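Local coordinates for protein shikimate dehydrogenase (NADP(+)) (Thermotoga maritima, PDB 3U62) that probably catalyses the reversible NADPH-linked reduction of 3-dehydroshikimate to shikimate, a step of the pathway leading to chorismate and the aromatic amino acids, at residues A[35-40]-A[47-52]; A[105-110]-A[125-130]; A[181-186]-A[204-209]. One frame throughout, in Å; residues are numbered along the deposited sequence.

Interaction 1 of 3, residues A[35-40]-A[47-52]; sequences EEIPPE and RRILEE
Glu35, near the end of edge strand 31-36, and Arg48, on helix 42-52, converge head-on and meet in a salt bridge. Arg48 NH2 donates to Glu35 OE1 over 2.8 Å, almost straight at 173°, with the oxygen lying in the guanidinium plane. The carboxylate is turned the other way: the donor stands well above its plane, and the two flat groups are 64° apart, so the pair does not form the coplanar two-pronged bridge. The second link, from Arg48 NH1 to Glu35 OE2, is weak at 3.4 Å, consistent with this twist. The arginine reaches out with CG anti to the backbone N (chi1 179°) and then bends at chi3, which brings its guanidinium back over Ile49 CD1, 3.5 Å from that plane and displaced from the centre of the group.

Ile49 CD1 also lies 3.5 Å from Glu35 CG, the two side chains running past one another with opposed headings. Deeper in, Ile37 and Ile49 meet tip to tip, with Ile37 CD1 4.0 Å from Ile49 CG1, and Phe56 of strand 55-58 packs against Ile49. These contacts join the end of strand 31-36, and the residue just past it, to the following helix in the substrate-binding domain. Tyr53 OH bonds Glu35 OE2 and Glu52 adds a weak bond to Arg48 NH1, so Arg48 lies between two carboxylates, which probably offsets their mutual repulsion and keeps both ionised.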
ATOM      1  N   GLU A  35     -17.346  -2.986   1.429  1.00 13.09           N
ATOM      2  CA  GLU A  35     -17.952  -2.916   2.751  1.00 14.57           C
ATOM      3  C   GLU A  35     -17.248  -1.834   3.563  1.00 15.55           C
ATOM      4  O   GLU A  35     -16.137  -2.044   4.069  1.00 14.21           O
ATOM      5  CB  GLU A  35     -17.858  -4.274   3.464  1.00 18.09           C
ATOM      6  CG  GLU A  35     -18.463  -5.460   2.695  1.00 18.73           C
ATOM      7  CD  GLU A  35     -19.959  -5.650   2.926  1.00 21.08           C
ATOM      8  OE1 GLU A  35     -20.589  -4.802   3.594  1.00 21.42           O
ATOM      9  OE2 GLU A  35     -20.510  -6.661   2.438  1.00 17.15           O
ATOM     10  N   GLU A  36     -17.887  -0.669   3.669  1.00 14.67           N
ATOM     11  CA  GLU A  36     -17.331   0.435   4.448  1.00 15.43           C
ATOM     12  C   GLU A  36     -17.730   0.286   5.914  1.00 16.62           C
ATOM     13  O   GLU A  36     -18.843   0.639   6.312  1.00 18.10           O
ATOM     14  CB  GLU A  36     -17.771   1.790   3.882  1.00 16.87           C
ATOM     15  CG  GLU A  36     -16.887   2.953   4.319  1.00 19.51           C
ATOM     16  CD  GLU A  36     -17.199   4.230   3.561  1.00 17.57           C
ATOM     17  OE1 GLU A  36     -18.168   4.927   3.937  1.00 18.39           O
ATOM     18  OE2 GLU A  36     -16.478   4.542   2.589  1.00 16.31           O
ATOM     19  N   ILE A  37     -16.803  -0.251   6.704  1.00 14.13           N
ATOM     20  CA  ILE A  37     -17.059  -0.594   8.099  1.00 15.00           C
ATOM     21  C   ILE A  37     -16.300   0.358   9.020  1.00 15.83           C
ATOM     22  O   ILE A  37     -15.074   0.439   8.946  1.00 16.10           O
ATOM     23  CB  ILE A  37     -16.626  -2.055   8.404  1.00 15.69           C
ATOM     24  CG1 ILE A  37     -17.240  -3.022   7.383  1.00 16.11           C
ATOM     25  CG2 ILE A  37     -17.021  -2.444   9.831  1.00 17.85           C
ATOM     26  CD1 ILE A  37     -16.545  -4.375   7.293  1.00 17.95           C
ATOM     27  N   PRO A  38     -17.028   1.098   9.878  1.00 16.21           N
ATOM     28  CA  PRO A  38     -16.342   1.941  10.856  1.00 16.41           C
ATOM     29  C   PRO A  38     -15.620   1.098  11.913  1.00 15.40           C
ATOM     30  O   PRO A  38     -16.081  -0.003  12.232  1.00 15.00           O
ATOM     31  CB  PRO A  38     -17.482   2.750  11.486  1.00 19.16           C
ATOM     32  CG  PRO A  38     -18.705   1.937  11.266  1.00 20.47           C
ATOM     33  CD  PRO A  38     -18.494   1.233   9.962  1.00 19.25           C
ATOM     34  N   PRO A  39     -14.486   1.604  12.446  1.00 16.46           N
ATOM     35  CA  PRO A  39     -13.694   0.881  13.447  1.00 17.12           C
ATOM     36  C   PRO A  39     -14.519   0.382  14.635  1.00 16.55           C
ATOM     37  O   PRO A  39     -14.281  -0.725  15.127  1.00 17.75           O
ATOM     38  CB  PRO A  39     -12.683   1.932  13.913  1.00 16.84           C
ATOM     39  CG  PRO A  39     -12.514   2.824  12.744  1.00 19.50           C
ATOM     40  CD  PRO A  39     -13.857   2.886  12.075  1.00 18.23           C
ATOM     41  N   GLU A  40     -15.483   1.188  15.075  1.00 19.68           N
ATOM     42  CA  GLU A  40     -16.337   0.852  16.215  1.00 21.25           C
ATOM     43  C   GLU A  40     -17.288  -0.322  15.947  1.00 20.76           C
ATOM     44  O   GLU A  40     -17.790  -0.945  16.890  1.00 22.22           O
ATOM     45  CB  GLU A  40     -17.109   2.085  16.707  1.00 23.58           C
ATOM     46  CG  GLU A  40     -18.101   2.692  15.701  1.00 26.53           C
ATOM     47  CD  GLU A  40     -17.496   3.772  14.808  1.00 31.52           C
ATOM     48  OE1 GLU A  40     -16.257   3.804  14.627  1.00 26.21           O
ATOM     49  OE2 GLU A  40     -18.271   4.596  14.276  1.00 35.17           O
ATOM     50  N   ARG A  47     -17.386 -10.624  11.277  1.00 20.66           N
ATOM     51  CA  ARG A  47     -17.873 -12.002  11.353  1.00 19.37           C
ATOM     52  C   ARG A  47     -18.831 -12.315  10.201  1.00 18.70           C
ATOM     53  O   ARG A  47     -18.803 -13.417   9.643  1.00 19.23           O
ATOM     54  CB  ARG A  47     -18.511 -12.274  12.718  1.00 22.35           C
ATOM     55  CG  ARG A  47     -17.513 -12.161  13.867  1.00 25.41           C
ATOM     56  CD  ARG A  47     -18.175 -12.098  15.235  1.00 32.07           C
ATOM     57  NE  ARG A  47     -17.247 -11.574  16.239  1.00 32.84           N
ATOM     58  CZ  ARG A  47     -16.421 -12.316  16.974  1.00 35.75           C
ATOM     59  NH1 ARG A  47     -16.401 -13.639  16.840  1.00 34.42           N
ATOM     60  NH2 ARG A  47     -15.616 -11.734  17.853  1.00 35.12           N
ATOM     61  N   ARG A  48     -19.659 -11.333   9.848  1.00 18.09           N
ATOM     62  CA  ARG A  48     -20.544 -11.407   8.685  1.00 17.56           C
ATOM     63  C   ARG A  48     -19.741 -11.519   7.382  1.00 16.71           C
ATOM     64  O   ARG A  48     -20.068 -12.328   6.510  1.00 16.76           O
ATOM     65  CB  ARG A  48     -21.455 -10.174   8.654  1.00 20.10           C
ATOM     66  CG  ARG A  48     -22.412 -10.105   7.471  1.00 21.72           C
ATOM     67  CD  ARG A  48     -23.223  -8.811   7.466  1.00 18.73           C
ATOM     68  NE  ARG A  48     -22.400  -7.619   7.249  1.00 20.24           N
ATOM     69  CZ  ARG A  48     -22.080  -7.119   6.056  1.00 22.12           C
ATOM     70  NH1 ARG A  48     -22.502  -7.706   4.938  1.00 23.56           N
ATOM     71  NH2 ARG A  48     -21.324  -6.026   5.982  1.00 25.23           N
ATOM     72  N   ILE A  49     -18.697 -10.699   7.269  1.00 15.31           N
ATOM     73  CA  ILE A  49     -17.804 -10.683   6.106  1.00 14.52           C
ATOM     74  C   ILE A  49     -17.134 -12.041   5.900  1.00 13.81           C
ATOM     75  O   ILE A  49     -17.069 -12.543   4.774  1.00 12.34           O
ATOM     76  CB  ILE A  49     -16.714  -9.570   6.236  1.00 15.32           C
ATOM     77  CG1 ILE A  49     -17.350  -8.175   6.359  1.00 21.88           C
ATOM     78  CG2 ILE A  49     -15.707  -9.626   5.062  1.00 17.29           C
ATOM     79  CD1 ILE A  49     -18.311  -7.799   5.234  1.00 22.88           C
ATOM     80  N   LEU A  50     -16.650 -12.630   6.993  1.00 13.29           N
ATOM     81  CA  LEU A  50     -15.970 -13.925   6.949  1.00 13.82           C
ATOM     82  C   LEU A  50     -16.890 -15.055   6.495  1.00 17.36           C
ATOM     83  O   LEU A  50     -16.427 -16.047   5.925  1.00 18.38           O
ATOM     84  CB  LEU A  50     -15.345 -14.259   8.309  1.00 15.13           C
ATOM     85  CG  LEU A  50     -14.151 -13.410   8.767  1.00 16.72           C
ATOM     86  CD1 LEU A  50     -13.898 -13.601  10.254  1.00 18.49           C
ATOM     87  CD2 LEU A  50     -12.892 -13.715   7.959  1.00 18.61           C
ATOM     88  N   GLU A  51     -18.186 -14.900   6.741  1.00 15.04           N
ATOM     89  CA  GLU A  51     -19.166 -15.908   6.354  1.00 18.56           C
ATOM     90  C   GLU A  51     -19.693 -15.705   4.935  1.00 16.91           C
ATOM     91  O   GLU A  51     -20.054 -16.674   4.262  1.00 19.82           O
ATOM     92  CB  GLU A  51     -20.330 -15.935   7.347  1.00 21.34           C
ATOM     93  CG  GLU A  51     -19.959 -16.468   8.725  1.00 28.14           C
ATOM     94  CD  GLU A  51     -21.155 -16.618   9.644  1.00 36.15           C
ATOM     95  OE1 GLU A  51     -22.274 -16.874   9.146  1.00 40.67           O
ATOM     96  OE2 GLU A  51     -20.977 -16.490  10.875  1.00 41.01           O
ATOM     97  N   GLU A  52     -19.729 -14.454   4.482  1.00 15.29           N
ATOM     98  CA  GLU A  52     -20.384 -14.110   3.216  1.00 14.99           C
ATOM     99  C   GLU A  52     -19.458 -14.062   2.004  1.00 14.76           C
ATOM    100  O   GLU A  52     -19.917 -14.156   0.862  1.00 16.30           O
ATOM    101  CB  GLU A  52     -21.147 -12.787   3.351  1.00 16.84           C
ATOM    102  CG  GLU A  52     -22.447 -12.907   4.140  1.00 19.87           C
ATOM    103  CD  GLU A  52     -23.147 -11.577   4.376  1.00 21.22           C
ATOM    104  OE1 GLU A  52     -22.680 -10.536   3.864  1.00 24.95           O
ATOM    105  OE2 GLU A  52     -24.177 -11.580   5.088  1.00 22.98           O
TER

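Interaction 2 of 3, residues A[105-110]-A[125-130]; sequences VEVKEP and YALLQM
Val107 faces the C-terminal end of helix 118-129, touching Leu127 in its last turn and Met130 just beyond it, in the Rossmann-type nucleotide-binding domain. It lies in the loop that leads into strand 111-114, and the helix is the one that follows this strand after the glycine-rich turn predicted to bind NADP(+). The contact therefore brackets the first strand-turn-helix unit of the fold, joining the approach to the strand with the far end of its helix.

From Val107 CA the bond to CB points toward the helix, and at CB the side chain forks so that each methyl finds a different partner. Val107 CG1, anti to the backbone N (chi1 173°), lies 4.0 Å from Leu127 CD2. Val107 CG2, anti to the carbonyl carbon, takes the other direction and lies 3.7 Å from Met130 CE. The side chains of Leu127 and Met130 each cross the valine at about a right angle, and each offers a single methyl to it. Leu127 is buried and also packs against Ile135 of strand 135-139, the neighbour of strand 111-114 in the parallel sheet, so the methyl that meets the valine belongs to a side chain also held against the sheet.

Met130 is the first residue beyond the helix to leave helical backbone angles. Its amide still makes weak bonds to the carbonyl oxygens of Ala126 and Leu127 as the helix ends. No hydrogen bond joins the two segments, and the contact consists of apolar side chains alone. A little further along the loop, Glu109 OE2 accepts from the backbone amides of Lys133 and Asp134. The methionine chain runs extended through chi2 and then bends at chi3 (64°), the turn about the CG-SD bond that directs CE to the CG2 methyl of Val107.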
ATOM      1  N   VAL A 105      14.829  -0.703 -11.003  1.00 10.85           N
ATOM      2  CA  VAL A 105      15.218   0.548 -10.347  1.00 12.09           C
ATOM      3  C   VAL A 105      16.126   0.283  -9.145  1.00 12.71           C
ATOM      4  O   VAL A 105      15.822  -0.565  -8.302  1.00 13.95           O
ATOM      5  CB  VAL A 105      13.969   1.364  -9.896  1.00 13.23           C
ATOM      6  CG1 VAL A 105      14.375   2.665  -9.205  1.00 14.71           C
ATOM      7  CG2 VAL A 105      13.061   1.661 -11.082  1.00 14.77           C
ATOM      8  N   GLU A 106      17.242   1.007  -9.084  1.00 11.89           N
ATOM      9  CA  GLU A 106      18.105   0.994  -7.910  1.00 13.04           C
ATOM     10  C   GLU A 106      17.568   2.000  -6.895  1.00 13.51           C
ATOM     11  O   GLU A 106      17.470   3.194  -7.188  1.00 14.37           O
ATOM     12  CB  GLU A 106      19.551   1.340  -8.293  1.00 15.90           C
ATOM     13  CG  GLU A 106      20.539   1.292  -7.124  1.00 16.39           C
ATOM     14  CD  GLU A 106      21.898   1.899  -7.448  1.00 23.98           C
ATOM     15  OE1 GLU A 106      22.101   2.376  -8.585  1.00 26.77           O
ATOM     16  OE2 GLU A 106      22.771   1.899  -6.552  1.00 25.31           O
ATOM     17  N   VAL A 107      17.209   1.509  -5.713  1.00 12.57           N
ATOM     18  CA  VAL A 107      16.745   2.380  -4.636  1.00 12.87           C
ATOM     19  C   VAL A 107      17.951   2.908  -3.864  1.00 11.68           C
ATOM     20  O   VAL A 107      18.631   2.160  -3.157  1.00 15.34           O
ATOM     21  CB  VAL A 107      15.741   1.663  -3.695  1.00 12.43           C
ATOM     22  CG1 VAL A 107      15.400   2.538  -2.495  1.00 14.48           C
ATOM     23  CG2 VAL A 107      14.470   1.303  -4.449  1.00 15.13           C
ATOM     24  N   LYS A 108      18.218   4.201  -4.028  1.00 11.79           N
ATOM     25  CA  LYS A 108      19.363   4.844  -3.392  1.00 11.83           C
ATOM     26  C   LYS A 108      19.057   5.225  -1.944  1.00 11.24           C
ATOM     27  O   LYS A 108      17.927   5.592  -1.611  1.00 10.85           O
ATOM     28  CB  LYS A 108      19.818   6.062  -4.200  1.00 12.38           C
ATOM     29  CG  LYS A 108      20.389   5.720  -5.571  1.00 14.94           C
ATOM     30  CD  LYS A 108      20.863   6.963  -6.306  1.00 20.89           C
ATOM     31  CE  LYS A 108      21.393   6.616  -7.686  1.00 25.20           C
ATOM     32  NZ  LYS A 108      21.706   7.841  -8.485  1.00 31.74           N
ATOM     33  N   GLU A 109      20.079   5.134  -1.097  1.00 12.04           N
ATOM     34  CA  GLU A 109      19.943   5.350   0.341  1.00 11.56           C
ATOM     35  C   GLU A 109      20.682   6.606   0.789  1.00 11.35           C
ATOM     36  O   GLU A 109      21.613   7.045   0.109  1.00 12.87           O
ATOM     37  CB  GLU A 109      20.492   4.146   1.102  1.00 14.41           C
ATOM     38  CG  GLU A 109      19.756   2.852   0.831  1.00 16.41           C
ATOM     39  CD  GLU A 109      20.442   1.658   1.458  1.00 14.70           C
ATOM     40  OE1 GLU A 109      20.623   0.643   0.752  1.00 16.07           O
ATOM     41  OE2 GLU A 109      20.806   1.725   2.652  1.00 15.59           O
ATOM     42  N   PRO A 110      20.289   7.191   1.941  1.00 10.02           N
ATOM     43  CA  PRO A 110      19.223   6.782   2.869  1.00  9.52           C
ATOM     44  C   PRO A 110      17.819   6.910   2.288  1.00  8.46           C
ATOM     45  O   PRO A 110      17.585   7.715   1.383  1.00  9.01           O
ATOM     46  CB  PRO A 110      19.386   7.758   4.039  1.00 10.39           C
ATOM     47  CG  PRO A 110      20.794   8.235   3.939  1.00 11.60           C
ATOM     48  CD  PRO A 110      21.048   8.332   2.478  1.00 11.57           C
ATOM     49  N   TYR A 125       9.295  -3.555   4.882  1.00  6.11           N
ATOM     50  CA  TYR A 125       9.556  -4.969   4.614  1.00  5.95           C
ATOM     51  C   TYR A 125      10.098  -5.163   3.200  1.00  6.02           C
ATOM     52  O   TYR A 125      11.078  -5.884   3.003  1.00  7.42           O
ATOM     53  CB  TYR A 125       8.289  -5.805   4.820  1.00  6.58           C
ATOM     54  CG  TYR A 125       8.503  -7.302   4.713  1.00  7.04           C
ATOM     55  CD1 TYR A 125       8.840  -8.060   5.834  1.00  8.42           C
ATOM     56  CD2 TYR A 125       8.358  -7.962   3.491  1.00  7.62           C
ATOM     57  CE1 TYR A 125       9.035  -9.435   5.741  1.00  9.07           C
ATOM     58  CE2 TYR A 125       8.552  -9.334   3.386  1.00  7.85           C
ATOM     59  CZ  TYR A 125       8.889 -10.065   4.513  1.00  8.95           C
ATOM     60  OH  TYR A 125       9.081 -11.423   4.414  1.00 11.31           O
ATOM     61  N   ALA A 126       9.461  -4.510   2.230  1.00  5.92           N
ATOM     62  CA  ALA A 126       9.886  -4.573   0.834  1.00  6.10           C
ATOM     63  C   ALA A 126      11.311  -4.050   0.650  1.00  6.84           C
ATOM     64  O   ALA A 126      12.127  -4.689  -0.023  1.00  7.19           O
ATOM     65  CB  ALA A 126       8.917  -3.803  -0.047  1.00  7.02           C
ATOM     66  N   LEU A 127      11.603  -2.899   1.255  1.00  6.99           N
ATOM     67  CA  LEU A 127      12.931  -2.289   1.179  1.00  6.03           C
ATOM     68  C   LEU A 127      14.009  -3.194   1.768  1.00  6.65           C
ATOM     69  O   LEU A 127      15.082  -3.349   1.181  1.00  6.63           O
ATOM     70  CB  LEU A 127      12.946  -0.925   1.878  1.00  6.86           C
ATOM     71  CG  LEU A 127      12.157   0.223   1.241  1.00  8.28           C
ATOM     72  CD1 LEU A 127      11.960   1.353   2.241  1.00  9.38           C
ATOM     73  CD2 LEU A 127      12.820   0.737  -0.034  1.00 11.79           C
ATOM     74  N   LEU A 128      13.713  -3.794   2.920  1.00  6.72           N
ATOM     75  CA  LEU A 128      14.640  -4.721   3.563  1.00  6.88           C
ATOM     76  C   LEU A 128      14.878  -5.974   2.723  1.00  6.88           C
ATOM     77  O   LEU A 128      15.994  -6.509   2.707  1.00  8.13           O
ATOM     78  CB  LEU A 128      14.154  -5.093   4.967  1.00  7.54           C
ATOM     79  CG  LEU A 128      14.224  -3.995   6.034  1.00  8.76           C
ATOM     80  CD1 LEU A 128      13.430  -4.400   7.261  1.00 10.69           C
ATOM     81  CD2 LEU A 128      15.665  -3.661   6.417  1.00 10.33           C
ATOM     82  N   GLN A 129      13.836  -6.433   2.028  1.00  7.13           N
ATOM     83  CA  GLN A 129      13.954  -7.564   1.107  1.00  7.64           C
ATOM     84  C   GLN A 129      14.802  -7.214  -0.113  1.00  8.40           C
ATOM     85  O   GLN A 129      15.390  -8.093  -0.743  1.00  9.04           O
ATOM     86  CB  GLN A 129      12.573  -8.067   0.674  1.00  8.81           C
ATOM     87  CG  GLN A 129      11.799  -8.779   1.778  1.00 11.76           C
ATOM     88  CD  GLN A 129      12.560  -9.959   2.357  1.00 14.58           C
ATOM     89  OE1 GLN A 129      12.565 -11.050   1.789  1.00 17.16           O
ATOM     90  NE2 GLN A 129      13.216  -9.740   3.498  1.00 14.44           N
ATOM     91  N   MET A 130      14.860  -5.921  -0.428  1.00  7.62           N
ATOM     92  CA  MET A 130      15.646  -5.413  -1.550  1.00  8.67           C
ATOM     93  C   MET A 130      17.067  -5.015  -1.140  1.00  7.25           C
ATOM     94  O   MET A 130      17.815  -4.448  -1.941  1.00  8.86           O
ATOM     95  CB  MET A 130      14.928  -4.232  -2.205  1.00  8.08           C
ATOM     96  CG  MET A 130      13.691  -4.624  -3.008  1.00  9.04           C
ATOM     97  SD  MET A 130      12.652  -3.218  -3.457  1.00 14.57           S
ATOM     98  CE  MET A 130      13.768  -2.289  -4.517  1.00 17.86           C
TER

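Interaction 3 of 3, residues A[181-186]-A[204-209]; sequences EELPVS and TPLVVK
Pro205 in the first turn of helix 205-213 packs against the Glu181 carbonyl and the Glu182 side chain. Its ring atom CG lies 3.4 Å from the carbonyl oxygen of Glu181, a van der Waals approach. Beside it, Glu182 CG rests 3.8 Å from Pro205 CB. Glu182 has CG anti to its carbonyl carbon (chi1 -65°), which carries CG to the proline ring at a slant while the carboxylate continues beyond. The remaining apolar contact joins two mutually slanted leucines by one methyl each, Leu183 CD1 and Leu206 CD2, 4.1 Å apart, with Leu206 CG anti to the backbone N (chi1 175°). Leu183 is also packed by Val176 and Leu160, and Leu206 by Val196 of strand 195-198 and Leu190 of helix 187-190.

The polar link between the segments is indirect. A water donates to the Glu181 carbonyl oxygen over 2.9 Å and accepts from the amide of Leu206 over 3.0 Å. That amide lies in the first turn, where backbone N-H groups have no helical carbonyl before them to bond; here the water supplies the acceptor and passes the link on to the loop.

These segments belong to the parallel, Rossmann-type half of the enzyme: the loop follows strand 169-172, and the helix follows strand 195-198, the adjacent strand of the sheet. The Leu183 side chain comes within about 7 Å of that of Arg140, one of the predicted NADP(+)-binding residues.

Capping and turn bonds shape each segment separately. Thr204 is the N-cap of the helix, its OG1 accepting a weak bond from Val207 N at 3.3 Å and also bonded to Asp198 OD2. In the loop, Pro184 is the centre of an inverse gamma turn closed by Val185 N and Leu183 O at 2.8 Å. Ser186 caps the following helix, 187-190, and its OG also bonds to Asp161 OD2.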
ATOM      1  N   GLU A 181      -3.488  17.626   0.279  1.00 17.79           N
ATOM      2  CA  GLU A 181      -2.632  18.130   1.359  1.00 17.51           C
ATOM      3  C   GLU A 181      -1.152  18.014   1.004  1.00 17.05           C
ATOM      4  O   GLU A 181      -0.752  17.141   0.230  1.00 16.40           O
ATOM      5  CB  GLU A 181      -2.900  17.400   2.686  1.00 18.70           C
ATOM      6  CG  GLU A 181      -4.366  17.302   3.100  1.00 17.61           C
ATOM      7  CD  GLU A 181      -4.998  15.976   2.703  1.00 20.70           C
ATOM      8  OE1 GLU A 181      -4.646  15.429   1.636  1.00 17.46           O
ATOM      9  OE2 GLU A 181      -5.859  15.482   3.463  1.00 19.95           O
ATOM     10  N   GLU A 182      -0.350  18.902   1.587  1.00 18.46           N
ATOM     11  CA  GLU A 182       1.095  18.913   1.380  1.00 16.79           C
ATOM     12  C   GLU A 182       1.834  18.413   2.614  1.00 16.41           C
ATOM     13  O   GLU A 182       1.408  18.661   3.745  1.00 18.00           O
ATOM     14  CB  GLU A 182       1.579  20.326   1.052  1.00 19.94           C
ATOM     15  CG  GLU A 182       1.059  20.891  -0.257  1.00 23.37           C
ATOM     16  CD  GLU A 182       1.558  22.297  -0.525  1.00 30.99           C
ATOM     17  OE1 GLU A 182       2.771  22.553  -0.353  1.00 37.14           O
ATOM     18  OE2 GLU A 182       0.736  23.151  -0.919  1.00 36.46           O
ATOM     19  N   LEU A 183       2.940  17.711   2.387  1.00 13.51           N
ATOM     20  CA  LEU A 183       3.837  17.312   3.466  1.00 13.46           C
ATOM     21  C   LEU A 183       4.820  18.445   3.768  1.00 12.33           C
ATOM     22  O   LEU A 183       5.198  19.193   2.861  1.00 12.60           O
ATOM     23  CB  LEU A 183       4.592  16.030   3.095  1.00 12.98           C
ATOM     24  CG  LEU A 183       3.810  14.710   3.145  1.00 13.85           C
ATOM     25  CD1 LEU A 183       4.532  13.632   2.349  1.00 15.49           C
ATOM     26  CD2 LEU A 183       3.576  14.252   4.584  1.00 11.86           C
ATOM     27  N   PRO A 184       5.239  18.580   5.043  1.00 12.04           N
ATOM     28  CA  PRO A 184       6.190  19.629   5.423  1.00 12.02           C
ATOM     29  C   PRO A 184       7.619  19.329   4.955  1.00 10.34           C
ATOM     30  O   PRO A 184       8.486  18.974   5.762  1.00 11.06           O
ATOM     31  CB  PRO A 184       6.097  19.651   6.953  1.00 12.26           C
ATOM     32  CG  PRO A 184       5.660  18.282   7.324  1.00 11.75           C
ATOM     33  CD  PRO A 184       4.774  17.805   6.212  1.00 12.37           C
ATOM     34  N   VAL A 185       7.848  19.474   3.653  1.00 10.17           N
ATOM     35  CA  VAL A 185       9.161  19.246   3.054  1.00 10.19           C
ATOM     36  C   VAL A 185       9.416  20.268   1.940  1.00  9.68           C
ATOM     37  O   VAL A 185       8.542  20.530   1.110  1.00 11.16           O
ATOM     38  CB  VAL A 185       9.336  17.770   2.565  1.00 10.95           C
ATOM     39  CG1 VAL A 185       8.281  17.387   1.523  1.00 10.72           C
ATOM     40  CG2 VAL A 185      10.750  17.520   2.041  1.00 10.71           C
ATOM     41  N   SER A 186      10.613  20.848   1.948  1.00 10.01           N
ATOM     42  CA  SER A 186      10.966  21.944   1.048  1.00  9.23           C
ATOM     43  C   SER A 186      11.434  21.472  -0.324  1.00 10.18           C
ATOM     44  O   SER A 186      11.806  20.308  -0.497  1.00  9.66           O
ATOM     45  CB  SER A 186      12.058  22.812   1.682  1.00  9.41           C
ATOM     46  OG  SER A 186      13.236  22.034   1.952  1.00 10.09           O
ATOM     47  N   THR A 204      -0.482  13.640  -6.419  1.00 16.01           N
ATOM     48  CA  THR A 204      -0.507  14.376  -5.165  1.00 13.89           C
ATOM     49  C   THR A 204       0.398  15.592  -5.310  1.00 12.51           C
ATOM     50  O   THR A 204       1.227  15.633  -6.224  1.00 12.44           O
ATOM     51  CB  THR A 204       0.008  13.509  -3.998  1.00 13.76           C
ATOM     52  OG1 THR A 204       1.333  13.045  -4.290  1.00 12.80           O
ATOM     53  CG2 THR A 204      -0.902  12.312  -3.774  1.00 13.58           C
ATOM     54  N   PRO A 205       0.246  16.594  -4.419  1.00 12.06           N
ATOM     55  CA  PRO A 205       1.178  17.720  -4.427  1.00 11.86           C
ATOM     56  C   PRO A 205       2.650  17.289  -4.382  1.00 12.83           C
ATOM     57  O   PRO A 205       3.485  17.912  -5.041  1.00 12.00           O
ATOM     58  CB  PRO A 205       0.798  18.489  -3.162  1.00 12.54           C
ATOM     59  CG  PRO A 205      -0.658  18.234  -3.013  1.00 14.36           C
ATOM     60  CD  PRO A 205      -0.854  16.805  -3.457  1.00 12.93           C
ATOM     61  N   LEU A 206       2.954  16.236  -3.620  1.00 11.71           N
ATOM     62  CA  LEU A 206       4.313  15.694  -3.539  1.00 10.89           C
ATOM     63  C   LEU A 206       4.833  15.234  -4.904  1.00 10.11           C
ATOM     64  O   LEU A 206       5.952  15.577  -5.295  1.00 10.19           O
ATOM     65  CB  LEU A 206       4.382  14.541  -2.527  1.00 10.66           C
ATOM     66  CG  LEU A 206       5.706  13.775  -2.385  1.00 11.59           C
ATOM     67  CD1 LEU A 206       6.814  14.657  -1.813  1.00 13.35           C
ATOM     68  CD2 LEU A 206       5.515  12.534  -1.528  1.00 10.84           C
ATOM     69  N   VAL A 207       4.012  14.462  -5.615  1.00 11.06           N
ATOM     70  CA  VAL A 207       4.355  13.951  -6.944  1.00 11.46           C
ATOM     71  C   VAL A 207       4.540  15.096  -7.943  1.00 11.84           C
ATOM     72  O   VAL A 207       5.515  15.115  -8.700  1.00 11.43           O
ATOM     73  CB  VAL A 207       3.286  12.938  -7.448  1.00 12.37           C
ATOM     74  CG1 VAL A 207       3.451  12.641  -8.933  1.00 12.79           C
ATOM     75  CG2 VAL A 207       3.352  11.647  -6.641  1.00 13.36           C
ATOM     76  N   VAL A 208       3.604  16.044  -7.925  1.00 12.37           N
ATOM     77  CA  VAL A 208       3.646  17.213  -8.805  1.00 13.92           C
ATOM     78  C   VAL A 208       4.895  18.066  -8.547  1.00 13.15           C
ATOM     79  O   VAL A 208       5.540  18.526  -9.493  1.00 13.19           O
ATOM     80  CB  VAL A 208       2.348  18.062  -8.682  1.00 14.15           C
ATOM     81  CG1 VAL A 208       2.455  19.362  -9.477  1.00 16.46           C
ATOM     82  CG2 VAL A 208       1.139  17.258  -9.150  1.00 16.34           C
ATOM     83  N   LYS A 209       5.231  18.259  -7.272  1.00 13.00           N
ATOM     84  CA  LYS A 209       6.427  19.008  -6.884  1.00 13.49           C
ATOM     85  C   LYS A 209       7.697  18.308  -7.364  1.00 13.64           C
ATOM     86  O   LYS A 209       8.604  18.957  -7.891  1.00 13.92           O
ATOM     87  CB  LYS A 209       6.475  19.188  -5.362  1.00 13.89           C
ATOM     88  CG  LYS A 209       7.493  20.228  -4.871  1.00 19.33           C
ATOM     89  CD  LYS A 209       6.830  21.552  -4.516  1.00 30.34           C
ATOM     90  CE  LYS A 209       6.696  22.477  -5.723  1.00 28.85           C
ATOM     91  NZ  LYS A 209       6.017  23.755  -5.373  1.00 31.84           N
TER
HETATM   92  O   HOH W   1       1.372  15.629  -1.111  1.00 13.75           O

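From the N terminus the three contacts follow one another in series, with none nested in or crossing another. Interaction 1 closes a short loop in the substrate-binding domain, bringing helix 42-52 back against the edge strand of the mixed sheet that precedes it. Interaction 2 comes next, in the dinucleotide-binding half, and encloses strand 111-114 and most of helix 118-129. Interaction 3 closes a later loop in that half, enclosing helix 187-190 and strand 195-198. Interactions 1 and 2 lie on opposite sides of the chain's centre, with centres about 35 Å apart; interactions 2 and 3 are nearer, about 22 Å between centres, but do not touch.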